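Hypothetical protein, IPT/TIG domain protein (Bacteroides ovatus, PDB 4HW6) is of unknown function but probably binds carbohydrate as an auxiliary nutrient-binding protein, pairing an IPT/TIG domain with a six-bladed beta-propeller. Local coordinates at residues G11-P16 with F43-S48; K17-V22 with E93-V98; Y39-G44 with K65-L70; V50-G55 with V82-V87; Y57-I62 with L69-P74. All blocks are in the same frame, centred on the assembly; numbering follows the deposited sequence. Where two conformers were deposited one is given.

Contact 1 of 5, residues G11-P16 with F43-S48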
# COMPACT_ATOMS: atom_id res chain seq x y z
N GLY A 11 35.70 -23.45 -24.22
CA GLY A 11 35.12 -23.95 -25.46
C GLY A 11 35.65 -23.15 -26.65
O GLY A 11 36.81 -22.75 -26.66
N THR A 12 34.79 -22.91 -27.64
CA THR A 12 35.18 -22.15 -28.84
C THR A 12 35.47 -20.67 -28.54
O THR A 12 34.71 -20.02 -27.82
CB THR A 12 34.05 -22.18 -29.90
OG1 THR A 12 33.36 -23.43 -29.85
CG2 THR A 12 34.63 -21.96 -31.30
N PRO A 13 36.59 -20.12 -29.09
CA PRO A 13 36.87 -18.68 -28.96
C PRO A 13 35.81 -17.82 -29.67
O PRO A 13 35.25 -18.24 -30.69
CB PRO A 13 38.24 -18.52 -29.63
CG PRO A 13 38.83 -19.88 -29.67
CD PRO A 13 37.69 -20.84 -29.76
N PHE A 14 35.54 -16.64 -29.12
CA PHE A 14 34.59 -15.70 -29.72
C PHE A 14 35.00 -15.34 -31.16
O PHE A 14 36.16 -15.06 -31.42
CB PHE A 14 34.49 -14.44 -28.86
CG PHE A 14 33.62 -13.38 -29.45
CD1 PHE A 14 32.24 -13.53 -29.48
CD2 PHE A 14 34.18 -12.22 -29.98
CE1 PHE A 14 31.44 -12.55 -30.04
CE2 PHE A 14 33.38 -11.24 -30.53
CZ PHE A 14 32.01 -11.40 -30.56
N ASN A 15 34.04 -15.38 -32.08
CA ASN A 15 34.27 -15.00 -33.48
C ASN A 15 33.57 -13.67 -33.75
O ASN A 15 32.34 -13.62 -33.78
CB ASN A 15 33.73 -16.08 -34.43
CG ASN A 15 34.08 -15.80 -35.89
OD1 ASN A 15 34.37 -14.66 -36.28
ND2 ASN A 15 34.05 -16.85 -36.71
N PRO A 16 34.35 -12.59 -33.95
CA PRO A 16 33.74 -11.27 -34.12
C PRO A 16 32.96 -11.09 -35.43
O PRO A 16 32.20 -10.13 -35.58
CB PRO A 16 34.93 -10.30 -34.04
CG PRO A 16 36.13 -11.12 -34.37
CD PRO A 16 35.83 -12.54 -33.98
N PHE A 43 29.41 -17.37 -27.63
CA PHE A 43 29.55 -16.76 -26.31
C PHE A 43 31.02 -16.58 -25.92
O PHE A 43 31.33 -15.88 -24.94
CB PHE A 43 28.88 -17.62 -25.22
CG PHE A 43 27.38 -17.80 -25.37
CD1 PHE A 43 26.63 -17.05 -26.26
CD2 PHE A 43 26.73 -18.73 -24.58
CE1 PHE A 43 25.26 -17.24 -26.37
CE2 PHE A 43 25.35 -18.92 -24.68
CZ PHE A 43 24.62 -18.18 -25.58
N GLY A 44 31.91 -17.23 -26.66
CA GLY A 44 33.34 -17.17 -26.38
C GLY A 44 33.70 -18.09 -25.23
O GLY A 44 32.85 -18.85 -24.76
N ASN A 45 34.95 -18.05 -24.80
CA ASN A 45 35.44 -18.92 -23.73
C ASN A 45 36.12 -18.16 -22.59
O ASN A 45 36.95 -18.71 -21.88
CB ASN A 45 36.39 -19.98 -24.30
CG ASN A 45 37.64 -19.39 -24.91
OD1 ASN A 45 38.03 -18.26 -24.60
ND2 ASN A 45 38.30 -20.14 -25.79
N ASP A 46 35.75 -16.89 -22.43
CA ASP A 46 36.32 -16.03 -21.41
C ASP A 46 35.21 -15.41 -20.57
O ASP A 46 34.44 -14.58 -21.06
CB ASP A 46 37.17 -14.93 -22.08
CG ASP A 46 38.01 -14.15 -21.09
OD1 ASP A 46 37.70 -14.16 -19.87
OD2 ASP A 46 38.99 -13.50 -21.53
N VAL A 47 35.15 -15.80 -19.29
CA VAL A 47 34.08 -15.38 -18.38
C VAL A 47 34.09 -13.87 -18.15
O VAL A 47 33.04 -13.23 -18.06
CB VAL A 47 34.19 -16.10 -17.02
CG1 VAL A 47 32.92 -15.89 -16.21
CG2 VAL A 47 34.45 -17.59 -17.21
N SER A 48 35.29 -13.29 -18.03
CA SER A 48 35.43 -11.85 -17.80
C SER A 48 34.94 -10.99 -18.98
O SER A 48 34.68 -9.80 -18.82
CB SER A 48 36.88 -11.50 -17.47
OG SER A 48 37.75 -11.90 -18.51
O HOH W 1 32.32 -19.19 -28.81
O HOH W 2 36.37 -16.08 -26.57
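Phe14 and Gly44 bring their CA atoms to 3.9 Å where two irregular loops pass, and the backbones then diverge somewhat toward Gly11 and Asn45. Between them two waters do the work of direct backbone bonds: one donates to Thr12 O and accepts from Gly44 N, the other accepts from both Phe14 N and Asn45 N. The direct bond comes from the Asn45 amide, whose ND2 reaches Gly11 O at 3.1 Å with a nearly straight N-H (166°). That oxygen lies in the amide plane of Asn45, yet the donor stands above the carbonyl plane of Gly11. With CG set between the backbone N and the carbonyl carbon (chi1 63°), the amide also turns toward the Pro13 ring, its ND2 lying 3.9 Å from Pro13 CG. Phe14 CB rests 3.9 Å from Gly44 CA; a side chain at Gly44 would press tightly on it, and the positive phi of this residue suits glycine as well. Beyond the contact, Thr12 OG1 bonds to Glu67, while the Phe14 ring packs on Val86 of strand 82-87 and on Leu94 and Lys95 of strand 93-98, covering that end of the sheet.

Contact 2 of 5, residues K17-V22 with E93-V98; sequences KEEIVV and ELKSGV
The Glu19 carboxylate is the flat group of this contact, and Lys95 NZ meets Glu19 OE2 at 2.7 Å from the syn side, lifted 34° out of the carboxylate plane. This salt bridge takes one oxygen, and a water donates to the other, Glu19 OE1. The same water accepts from Ile20 N and donates to Ser96 O, so a single molecule links acid and both backbones. The two side chains cross at about a right angle. Lys95 bends at its second torsion (chi2 -76°) and then runs straight, which lays its methylenes beside a backbone oxygen, Lys95 CE being 3.6 Å from Glu18 O. Nearer the backbone, Ile20 CD1 touches Lys95 CB at 3.7 Å, so the aliphatic root of the lysine is apolar cover and its tip an ion-pair partner.

Farther along, Gly97 CA points its hydrogen at Ile20 O over 3.5 Å. A CB at Gly97 would collide with that oxygen, so close an approach depends on glycine. Val22 CG2 lies 3.6 Å from Gly97 O, and a second water spans Val22 N and Val98 O.

The touching parts run 21° apart, and waters rather than direct backbone bonds link strand 93-98, an outermost strand of the mixed sheet, to the start of strand 21-30. The other side of strand 93-98 is hydrogen-bonded to strand 82-87, where Leu94 and Lys95 both face Val86 in a classic beta bulge, and strand 21-30 continues into pairing with strand 35-41, Val21 bonding to Arg41.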
# COMPACT_ATOMS: atom_id res chain seq x y z
N LYS A 17 33.13 -12.01 -36.38
CA LYS A 17 32.36 -11.98 -37.61
C LYS A 17 30.93 -12.44 -37.43
O LYS A 17 30.07 -12.07 -38.23
CB LYS A 17 33.00 -12.87 -38.67
CG LYS A 17 34.41 -12.45 -39.06
CD LYS A 17 35.03 -13.46 -40.01
CE LYS A 17 34.14 -13.73 -41.21
NZ LYS A 17 34.87 -14.41 -42.33
N GLU A 18 30.69 -13.26 -36.41
CA GLU A 18 29.41 -13.94 -36.25
C GLU A 18 28.56 -13.28 -35.17
O GLU A 18 29.08 -12.70 -34.23
CB GLU A 18 29.64 -15.39 -35.84
CG GLU A 18 30.35 -16.25 -36.88
CD GLU A 18 30.35 -17.72 -36.50
OE1 GLU A 18 30.05 -18.06 -35.33
OE2 GLU A 18 30.65 -18.56 -37.39
N GLU A 19 27.25 -13.41 -35.32
CA GLU A 19 26.32 -12.89 -34.32
C GLU A 19 26.31 -13.77 -33.08
O GLU A 19 26.68 -14.94 -33.13
CB GLU A 19 24.90 -12.80 -34.90
CG GLU A 19 24.75 -11.84 -36.07
CD GLU A 19 25.27 -10.44 -35.76
OE1 GLU A 19 24.73 -9.79 -34.84
OE2 GLU A 19 26.23 -9.99 -36.43
N ILE A 20 25.92 -13.19 -31.95
CA ILE A 20 25.63 -14.00 -30.77
C ILE A 20 24.17 -14.44 -30.87
O ILE A 20 23.27 -13.62 -31.04
CB ILE A 20 25.90 -13.23 -29.47
CG1 ILE A 20 27.40 -13.00 -29.31
CG2 ILE A 20 25.33 -13.98 -28.27
CD1 ILE A 20 27.76 -12.08 -28.16
N VAL A 21 23.95 -15.75 -30.79
CA VAL A 21 22.61 -16.31 -30.84
C VAL A 21 22.29 -16.88 -29.47
O VAL A 21 23.10 -17.61 -28.89
CB VAL A 21 22.49 -17.43 -31.89
CG1 VAL A 21 21.05 -17.89 -32.01
CG2 VAL A 21 23.01 -16.93 -33.24
N VAL A 22 21.15 -16.49 -28.91
CA VAL A 22 20.71 -17.06 -27.66
C VAL A 22 19.51 -17.94 -28.02
O VAL A 22 18.44 -17.43 -28.38
CB VAL A 22 20.36 -15.96 -26.63
CG1 VAL A 22 20.09 -16.58 -25.26
CG2 VAL A 22 21.48 -14.92 -26.55
N GLU A 93 31.34 -3.20 -25.99
CA GLU A 93 30.52 -4.31 -26.48
C GLU A 93 30.80 -4.55 -27.96
O GLU A 93 30.73 -3.63 -28.77
CB GLU A 93 29.03 -4.00 -26.27
CG GLU A 93 28.07 -5.07 -26.75
CD GLU A 93 26.61 -4.70 -26.47
OE1 GLU A 93 26.21 -4.68 -25.28
OE2 GLU A 93 25.87 -4.44 -27.43
N LEU A 94 31.12 -5.80 -28.29
CA LEU A 94 31.37 -6.21 -29.67
C LEU A 94 30.08 -6.72 -30.32
O LEU A 94 29.75 -6.34 -31.45
CB LEU A 94 32.45 -7.29 -29.71
CG LEU A 94 33.86 -6.77 -29.43
CD1 LEU A 94 34.81 -7.92 -29.17
CD2 LEU A 94 34.33 -5.90 -30.59
N LYS A 95 29.38 -7.60 -29.60
CA LYS A 95 28.13 -8.20 -30.07
C LYS A 95 27.20 -8.45 -28.89
O LYS A 95 27.64 -8.61 -27.76
CB LYS A 95 28.38 -9.55 -30.76
CG LYS A 95 29.22 -9.56 -32.01
CD LYS A 95 28.48 -9.05 -33.22
CE LYS A 95 29.36 -9.14 -34.45
NZ LYS A 95 28.60 -8.82 -35.68
N SER A 96 25.91 -8.54 -29.19
CA SER A 96 24.95 -9.02 -28.23
C SER A 96 23.82 -9.71 -28.96
O SER A 96 23.55 -9.45 -30.13
CB SER A 96 24.39 -7.87 -27.40
OG SER A 96 23.62 -7.00 -28.21
N GLY A 97 23.17 -10.63 -28.26
CA GLY A 97 21.99 -11.31 -28.75
C GLY A 97 20.98 -11.42 -27.62
O GLY A 97 21.36 -11.36 -26.44
N VAL A 98 19.71 -11.54 -27.98
CA VAL A 98 18.64 -11.74 -27.01
C VAL A 98 17.80 -12.94 -27.45
O VAL A 98 17.55 -13.14 -28.64
CB VAL A 98 17.72 -10.51 -26.87
CG1 VAL A 98 16.85 -10.62 -25.62
CG2 VAL A 98 18.53 -9.22 -26.81
O HOH W 3 25.15 -10.54 -32.23
O HOH W 4 19.36 -14.84 -30.30

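Contact 3 of 5, residues Y39-G44 with K65-L70; sequences YGRNFG and KGESLL
Tyr39 and Ser68 form a non-hydrogen-bonded antiparallel pair in the sheet of the IPT/TIG domain, an immunoglobulin-like fold of the E-set clan, and the pair leads toward the turns at Phe43 and Gly66. Backbone N-H groups satisfy the carbonyls across the contact. Gly40 N donates to Glu67 O at 3.0 Å, almost straight (167°), although it stands well above the carbonyl plane. Phe43 N reaches Gly66 O, also at 3.0 Å, and uses a lone pair in the carbonyl plane. The return bond from Gly66 N to Gly44 O is weak, being strongly bent. Asn42 N is served by a water at 2.7 Å, which donates to Glu67 OE2 and, weakly, to Gly66 O; Glu67 OE2 has a second partner in Thr12 OG1, and Asn42 OD1 accepts from Asn15 N.

Arg41 NH1 remains 4.4 Å from Glu67 OE2, with the oxygen well out of the guanidinium plane, so the opposite charges may attract, but no N-H points at the oxygen. The Tyr39 ring has its cation-pi partner in Lys24.

Phe43 turns its ring inward: Ser68 C lies at the ring edge, in its plane, 3.7 Å from Phe43 CD2, and Phe43 CB covers Gly66 O. Replacing the ring by the methyl of an alanine would probably open a gap beside Ser68 and take from Leu69 CD2 its aromatic neighbour. That leucine adopts chi1 63°, CG between the backbone N and the carbonyl carbon, which brings Leu69 CD2 to 3.9 Å from Phe43 CD2.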
# COMPACT_ATOMS: atom_id res chain seq x y z
N TYR A 39 21.93 -21.34 -23.56
CA TYR A 39 22.50 -22.09 -24.69
C TYR A 39 22.41 -21.23 -25.94
O TYR A 39 21.47 -20.45 -26.09
CB TYR A 39 21.72 -23.39 -24.95
CG TYR A 39 21.74 -24.40 -23.83
CD1 TYR A 39 22.72 -25.37 -23.76
CD2 TYR A 39 20.76 -24.37 -22.85
CE1 TYR A 39 22.74 -26.30 -22.72
CE2 TYR A 39 20.77 -25.29 -21.81
CZ TYR A 39 21.76 -26.25 -21.75
OH TYR A 39 21.73 -27.15 -20.70
N GLY A 40 23.38 -21.37 -26.83
CA GLY A 40 23.33 -20.65 -28.09
C GLY A 40 24.64 -20.74 -28.84
O GLY A 40 25.28 -21.79 -28.83
N ARG A 41 25.02 -19.65 -29.51
CA ARG A 41 26.26 -19.63 -30.29
C ARG A 41 27.10 -18.39 -30.01
O ARG A 41 26.56 -17.30 -29.86
CB ARG A 41 25.99 -19.69 -31.81
CG ARG A 41 24.98 -20.72 -32.28
CD ARG A 41 25.56 -21.60 -33.39
NE ARG A 41 26.41 -22.65 -32.81
CZ ARG A 41 27.21 -23.46 -33.51
NH1 ARG A 41 27.93 -24.38 -32.87
NH2 ARG A 41 27.30 -23.35 -34.84
N ASN A 42 28.42 -18.58 -30.00
CA ASN A 42 29.39 -17.48 -30.06
C ASN A 42 29.48 -16.67 -28.76
O ASN A 42 29.61 -15.45 -28.79
CB ASN A 42 29.13 -16.58 -31.28
CG ASN A 42 30.35 -15.77 -31.70
OD1 ASN A 42 31.50 -16.18 -31.48
ND2 ASN A 42 30.11 -14.62 -32.31
N PHE A 43 29.41 -17.37 -27.63
CA PHE A 43 29.55 -16.76 -26.31
C PHE A 43 31.02 -16.58 -25.92
O PHE A 43 31.33 -15.88 -24.94
CB PHE A 43 28.88 -17.62 -25.22
CG PHE A 43 27.38 -17.80 -25.37
CD1 PHE A 43 26.63 -17.05 -26.26
CD2 PHE A 43 26.73 -18.73 -24.58
CE1 PHE A 43 25.26 -17.24 -26.37
CE2 PHE A 43 25.35 -18.92 -24.68
CZ PHE A 43 24.62 -18.18 -25.58
N GLY A 44 31.91 -17.23 -26.66
CA GLY A 44 33.34 -17.17 -26.38
C GLY A 44 33.70 -18.09 -25.23
O GLY A 44 32.85 -18.85 -24.76
N LYS A 65 31.26 -21.56 -22.15
CA LYS A 65 31.83 -22.68 -22.90
C LYS A 65 31.50 -22.60 -24.39
O LYS A 65 31.30 -23.62 -25.05
CB LYS A 65 31.31 -24.01 -22.33
CG LYS A 65 31.34 -24.10 -20.81
CD LYS A 65 31.02 -25.50 -20.33
CE LYS A 65 31.07 -25.59 -18.81
NZ LYS A 65 31.34 -26.98 -18.37
N GLY A 66 31.44 -21.38 -24.92
CA GLY A 66 31.20 -21.16 -26.34
C GLY A 66 29.74 -21.26 -26.76
O GLY A 66 29.19 -20.32 -27.32
N GLU A 67 29.13 -22.42 -26.50
CA GLU A 67 27.74 -22.68 -26.89
C GLU A 67 26.82 -22.77 -25.67
O GLU A 67 25.62 -23.00 -25.81
CB GLU A 67 27.64 -23.97 -27.71
CG GLU A 67 28.41 -23.93 -29.03
CD GLU A 67 29.92 -24.07 -28.86
OE1 GLU A 67 30.36 -24.92 -28.05
OE2 GLU A 67 30.67 -23.35 -29.56
N SER A 68 27.38 -22.58 -24.48
CA SER A 68 26.59 -22.42 -23.27
C SER A 68 27.31 -21.54 -22.26
O SER A 68 28.51 -21.31 -22.36
CB SER A 68 26.27 -23.77 -22.62
OG SER A 68 27.45 -24.37 -22.12
N LEU A 69 26.54 -21.05 -21.30
CA LEU A 69 27.10 -20.37 -20.13
C LEU A 69 26.19 -20.66 -18.95
O LEU A 69 25.01 -20.99 -19.14
CB LEU A 69 27.27 -18.86 -20.38
CG LEU A 69 26.03 -17.99 -20.63
CD1 LEU A 69 25.31 -17.70 -19.31
CD2 LEU A 69 26.41 -16.67 -21.30
N LEU A 70 26.76 -20.60 -17.75
CA LEU A 70 26.05 -20.76 -16.51
C LEU A 70 26.04 -19.42 -15.79
O LEU A 70 27.10 -18.82 -15.59
CB LEU A 70 26.74 -21.81 -15.64
CG LEU A 70 26.16 -22.10 -14.24
CD1 LEU A 70 24.78 -22.72 -14.33
CD2 LEU A 70 27.09 -23.01 -13.44
O HOH W 5 29.98 -20.74 -30.39

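Contact 4 of 5, residues V50-G55 with V82-V87; sequences VKVTIG and VKVSVV
Lys51 and Ser85 exchange two backbone hydrogen bonds, N to O at 2.8 Å in each direction. Thr53 and Lys83 repeat the pattern, with Thr53 N to Lys83 O and Lys83 N to Thr53 O both at 3.0 Å. These antiparallel pairs alternate with the non-hydrogen-bonded pairs Val50 with Val86, Val52 with Val84 and Ile54 with Val82, and the CA-H groups of Val50, Val52, Val82 and Val84 add contacts to the intervening carbonyls.

On the valine face the closest side-chain meeting is diagonal: Val50 CG2 touches Val84 CG1 at 3.7 Å. Val50 takes chi1 69°, which places CG2 anti to its backbone N and also over Ser85 O at 3.4 Å. Val52 CG2 and Val84 CG2 follow at 4.2 Å. On the other face, Thr53 and Lys83 lie side by side, with Thr53 OG1 3.6 Å from Lys83 CB, while a water joins Lys51 O to Ser85 OG.

In the next shell, Leu69 packs on Val50, Val52 and Val84, with Val61 and Cys71 extending the apolar layer; on the polar face, Ser85 OG has a weak bond to Glu93 of strand 93-98. The chemistry is therefore that of a two-sided strand pair, with branched aliphatic groups buried in the core of the IPT/TIG sandwich and lysines, serine and threonine on the more polar face.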
# COMPACT_ATOMS: atom_id res chain seq x y z
N VAL A 50 32.20 -11.91 -21.05
CA VAL A 50 30.78 -12.10 -21.33
C VAL A 50 29.93 -11.43 -20.24
O VAL A 50 30.25 -11.51 -19.05
CB VAL A 50 30.40 -13.59 -21.47
CG1 VAL A 50 30.50 -14.30 -20.13
CG2 VAL A 50 29.00 -13.74 -22.06
N LYS A 51 28.88 -10.74 -20.68
CA LYS A 51 27.93 -10.09 -19.80
C LYS A 51 26.56 -10.69 -20.08
O LYS A 51 26.19 -10.90 -21.24
CB LYS A 51 27.90 -8.58 -20.07
CG LYS A 51 29.22 -7.86 -19.83
CD LYS A 51 29.31 -7.28 -18.43
CE LYS A 51 30.39 -6.20 -18.32
NZ LYS A 51 30.08 -5.00 -19.15
N VAL A 52 25.82 -10.99 -19.01
CA VAL A 52 24.47 -11.49 -19.13
C VAL A 52 23.53 -10.59 -18.31
O VAL A 52 23.86 -10.23 -17.19
CB VAL A 52 24.36 -12.95 -18.63
CG1 VAL A 52 22.92 -13.46 -18.73
CG2 VAL A 52 25.27 -13.86 -19.45
N THR A 53 22.40 -10.21 -18.88
CA THR A 53 21.33 -9.58 -18.13
C THR A 53 20.05 -10.37 -18.33
O THR A 53 19.80 -10.92 -19.41
CB THR A 53 21.12 -8.10 -18.54
OG1 THR A 53 20.75 -8.02 -19.93
CG2 THR A 53 22.37 -7.29 -18.29
N ILE A 54 19.26 -10.44 -17.26
CA ILE A 54 17.93 -11.03 -17.28
C ILE A 54 16.96 -9.95 -16.81
O ILE A 54 17.10 -9.39 -15.71
CB ILE A 54 17.85 -12.29 -16.40
CG1 ILE A 54 18.93 -13.29 -16.83
CG2 ILE A 54 16.46 -12.91 -16.49
CD1 ILE A 54 18.79 -14.67 -16.21
N GLY A 55 16.02 -9.61 -17.68
CA GLY A 55 15.11 -8.51 -17.43
C GLY A 55 15.80 -7.17 -17.24
O GLY A 55 15.26 -6.29 -16.59
N VAL A 82 16.45 -12.33 -21.88
CA VAL A 82 17.76 -12.91 -21.61
C VAL A 82 18.68 -12.42 -22.72
O VAL A 82 18.49 -12.75 -23.89
CB VAL A 82 17.67 -14.45 -21.58
CG1 VAL A 82 19.06 -15.08 -21.48
CG2 VAL A 82 16.77 -14.90 -20.44
N LYS A 83 19.66 -11.59 -22.34
CA LYS A 83 20.58 -10.94 -23.26
C LYS A 83 22.01 -11.32 -22.90
O LYS A 83 22.41 -11.24 -21.73
CB LYS A 83 20.43 -9.41 -23.19
CG LYS A 83 21.31 -8.60 -24.14
CD LYS A 83 20.95 -7.13 -24.08
CE LYS A 83 21.89 -6.28 -24.93
NZ LYS A 83 21.52 -4.83 -24.93
N VAL A 84 22.77 -11.74 -23.90
CA VAL A 84 24.17 -12.11 -23.73
C VAL A 84 25.00 -11.20 -24.62
O VAL A 84 24.72 -11.07 -25.82
CB VAL A 84 24.41 -13.58 -24.13
CG1 VAL A 84 25.90 -13.93 -24.04
CG2 VAL A 84 23.57 -14.51 -23.25
N SER A 85 26.03 -10.61 -24.03
CA SER A 85 26.94 -9.70 -24.72
C SER A 85 28.37 -10.15 -24.52
O SER A 85 28.73 -10.68 -23.45
CB SER A 85 26.78 -8.29 -24.16
OG SER A 85 25.47 -7.78 -24.37
N VAL A 86 29.21 -9.90 -25.52
CA VAL A 86 30.65 -10.13 -25.39
C VAL A 86 31.35 -8.79 -25.62
O VAL A 86 31.03 -8.07 -26.56
CB VAL A 86 31.16 -11.21 -26.38
CG1 VAL A 86 32.67 -11.18 -26.49
CG2 VAL A 86 30.68 -12.59 -25.94
N VAL A 87 32.29 -8.45 -24.73
CA VAL A 87 33.03 -7.19 -24.82
C VAL A 87 34.47 -7.46 -25.28
O VAL A 87 34.97 -8.57 -25.11
CB VAL A 87 33.07 -6.44 -23.46
CG1 VAL A 87 31.66 -6.18 -22.94
CG2 VAL A 87 33.87 -7.20 -22.42
O HOH W 6 24.28 -8.53 -22.01

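Contact 5 of 5, residues Y57-I62 with L69-P74; sequences YPAKVI and LLCICP
Strands 57-64 and 68-72 make a beta hairpin, and Ile62 and Leu70 meet near its turn. Ile62 N donates to Leu70 O at 2.7 Å, tilted about 20° from the carbonyl plane. Two residues further from the turn on each strand, Ile72 N bonds to Lys60 O at 2.9 Å, nearly along the C=O axis. The same carbonyl oxygen is approached by Cys71 CA, so it receives both an N-H and a C-H. From here the hairpin opens: a water accepts a hydrogen bond from Lys60 N and donates one to Ile72 O, bridging the strands.

Ile62 and Leu70 lie alongside each other, pointing the same way, with Ile62 CG2 3.9 Å from Leu70 CD2. The other branch, CG1, is anti to the carbonyl carbon (chi1 -61°) and carries Ile62 CD1 across to Ile72 CG1, also at 3.9 Å. Cutting Ile62 back to an alanine would probably leave Leu70 CD2 and Ile72 CG1 without the branches that touch them, opening a gap on this face.

In the immunoglobulin-like sheet the hairpin lies between strands 50-54 and 35-41, and the Val61 and Cys71 pair faces the valines of strand 50-54. At the open end Pro74 replaces strand pairing: Pro74 CB lies 3.3 Å from Pro58 O, Pro74 CG meets Tyr57 CB at 3.8 Å, and Ala59 CB sits 3.2 Å from Ile72 O.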
# COMPACT_ATOMS: atom_id res chain seq x y z
N TYR A 57 18.72 -6.70 -15.65
CA TYR A 57 19.60 -6.73 -14.48
C TYR A 57 20.79 -7.68 -14.67
O TYR A 57 20.61 -8.82 -15.12
CB TYR A 57 18.80 -7.11 -13.25
CG TYR A 57 17.86 -5.97 -12.85
CD1 TYR A 57 16.57 -5.90 -13.36
CD2 TYR A 57 18.29 -4.97 -12.00
CE1 TYR A 57 15.72 -4.86 -13.03
CE2 TYR A 57 17.45 -3.91 -11.67
CZ TYR A 57 16.18 -3.86 -12.19
OH TYR A 57 15.34 -2.83 -11.85
N PRO A 58 22.01 -7.22 -14.33
CA PRO A 58 23.19 -8.07 -14.44
C PRO A 58 23.03 -9.39 -13.71
O PRO A 58 22.48 -9.42 -12.61
CB PRO A 58 24.29 -7.24 -13.79
CG PRO A 58 23.85 -5.83 -13.94
CD PRO A 58 22.36 -5.86 -13.85
N ALA A 59 23.48 -10.46 -14.35
CA ALA A 59 23.49 -11.79 -13.76
C ALA A 59 24.94 -12.26 -13.68
O ALA A 59 25.67 -12.20 -14.67
CB ALA A 59 22.66 -12.74 -14.61
N LYS A 60 25.36 -12.71 -12.50
CA LYS A 60 26.72 -13.17 -12.31
C LYS A 60 26.92 -14.38 -13.22
O LYS A 60 26.09 -15.27 -13.24
CB LYS A 60 26.96 -13.56 -10.85
CG LYS A 60 28.38 -13.31 -10.35
CD LYS A 60 29.36 -14.40 -10.79
CE LYS A 60 30.72 -14.26 -10.10
NZ LYS A 60 30.72 -14.79 -8.71
N VAL A 61 28.01 -14.37 -13.99
CA VAL A 61 28.35 -15.46 -14.89
C VAL A 61 29.39 -16.34 -14.20
O VAL A 61 30.44 -15.85 -13.77
CB VAL A 61 28.92 -14.93 -16.22
CG1 VAL A 61 29.31 -16.09 -17.14
CG2 VAL A 61 27.92 -14.02 -16.91
N ILE A 62 29.09 -17.63 -14.12
CA ILE A 62 29.95 -18.62 -13.46
C ILE A 62 30.91 -19.30 -14.43
O ILE A 62 32.09 -19.49 -14.12
CB ILE A 62 29.12 -19.69 -12.75
CG1 ILE A 62 28.26 -19.03 -11.67
CG2 ILE A 62 30.02 -20.77 -12.15
CD1 ILE A 62 27.50 -20.02 -10.81
N LEU A 69 26.54 -21.05 -21.30
CA LEU A 69 27.10 -20.37 -20.13
C LEU A 69 26.19 -20.66 -18.95
O LEU A 69 25.01 -20.99 -19.14
CB LEU A 69 27.27 -18.86 -20.38
CG LEU A 69 26.03 -17.99 -20.63
CD1 LEU A 69 25.31 -17.70 -19.31
CD2 LEU A 69 26.41 -16.67 -21.30
N LEU A 70 26.76 -20.60 -17.75
CA LEU A 70 26.05 -20.76 -16.51
C LEU A 70 26.04 -19.42 -15.79
O LEU A 70 27.10 -18.82 -15.59
CB LEU A 70 26.74 -21.81 -15.64
CG LEU A 70 26.16 -22.10 -14.24
CD1 LEU A 70 24.78 -22.72 -14.33
CD2 LEU A 70 27.09 -23.01 -13.44
N CYS A 71 24.86 -18.96 -15.40
CA CYS A 71 24.74 -17.71 -14.68
C CYS A 71 23.73 -17.83 -13.53
O CYS A 71 23.08 -18.88 -13.37
CB CYS A 71 24.38 -16.57 -15.64
SG CYS A 71 22.69 -16.66 -16.25
N ILE A 72 23.66 -16.79 -12.71
CA ILE A 72 22.77 -16.76 -11.56
C ILE A 72 21.71 -15.69 -11.78
O ILE A 72 22.03 -14.51 -12.01
CB ILE A 72 23.56 -16.45 -10.27
CG1 ILE A 72 24.60 -17.55 -10.02
CG2 ILE A 72 22.65 -16.32 -9.06
CD1 ILE A 72 25.46 -17.27 -8.80
N CYS A 73 20.45 -16.09 -11.71
CA CYS A 73 19.34 -15.16 -11.90
C CYS A 73 19.35 -14.06 -10.83
O CYS A 73 19.41 -14.36 -9.64
CB CYS A 73 18.00 -15.91 -11.82
SG CYS A 73 16.60 -14.85 -12.22
N PRO A 74 19.28 -12.79 -11.25
CA PRO A 74 19.26 -11.67 -10.32
C PRO A 74 17.86 -11.41 -9.78
O PRO A 74 16.89 -11.94 -10.31
CB PRO A 74 19.68 -10.50 -11.20
CG PRO A 74 19.05 -10.82 -12.51
CD PRO A 74 19.20 -12.32 -12.65
O HOH W 7 23.36 -12.85 -10.36

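Overall arrangement
All five contacts gather in the N-terminal part of the chain, around the IPT/TIG domain, and contacts 2 to 5 draw on a single mixed sheet. Contact 1 closes before contacts 4 and 5 open, whereas contacts 3, 4 and 5 all fall within the loop closed by contact 2; contact 5 is in turn nested inside contact 4, while contacts 1 and 2, and 3 and 4, cross along the chain. Contacts 1 and 3, their centres about 7 Å apart, share Phe43 and Gly44; the centres of contacts 4 and 5 are about 8 Å apart, and those of contacts 2 and 5, which do not touch, about 17 Å. Contacts 3 and 5 share strand 68-72, so one local hairpin and several longer-range closures build one compact domain.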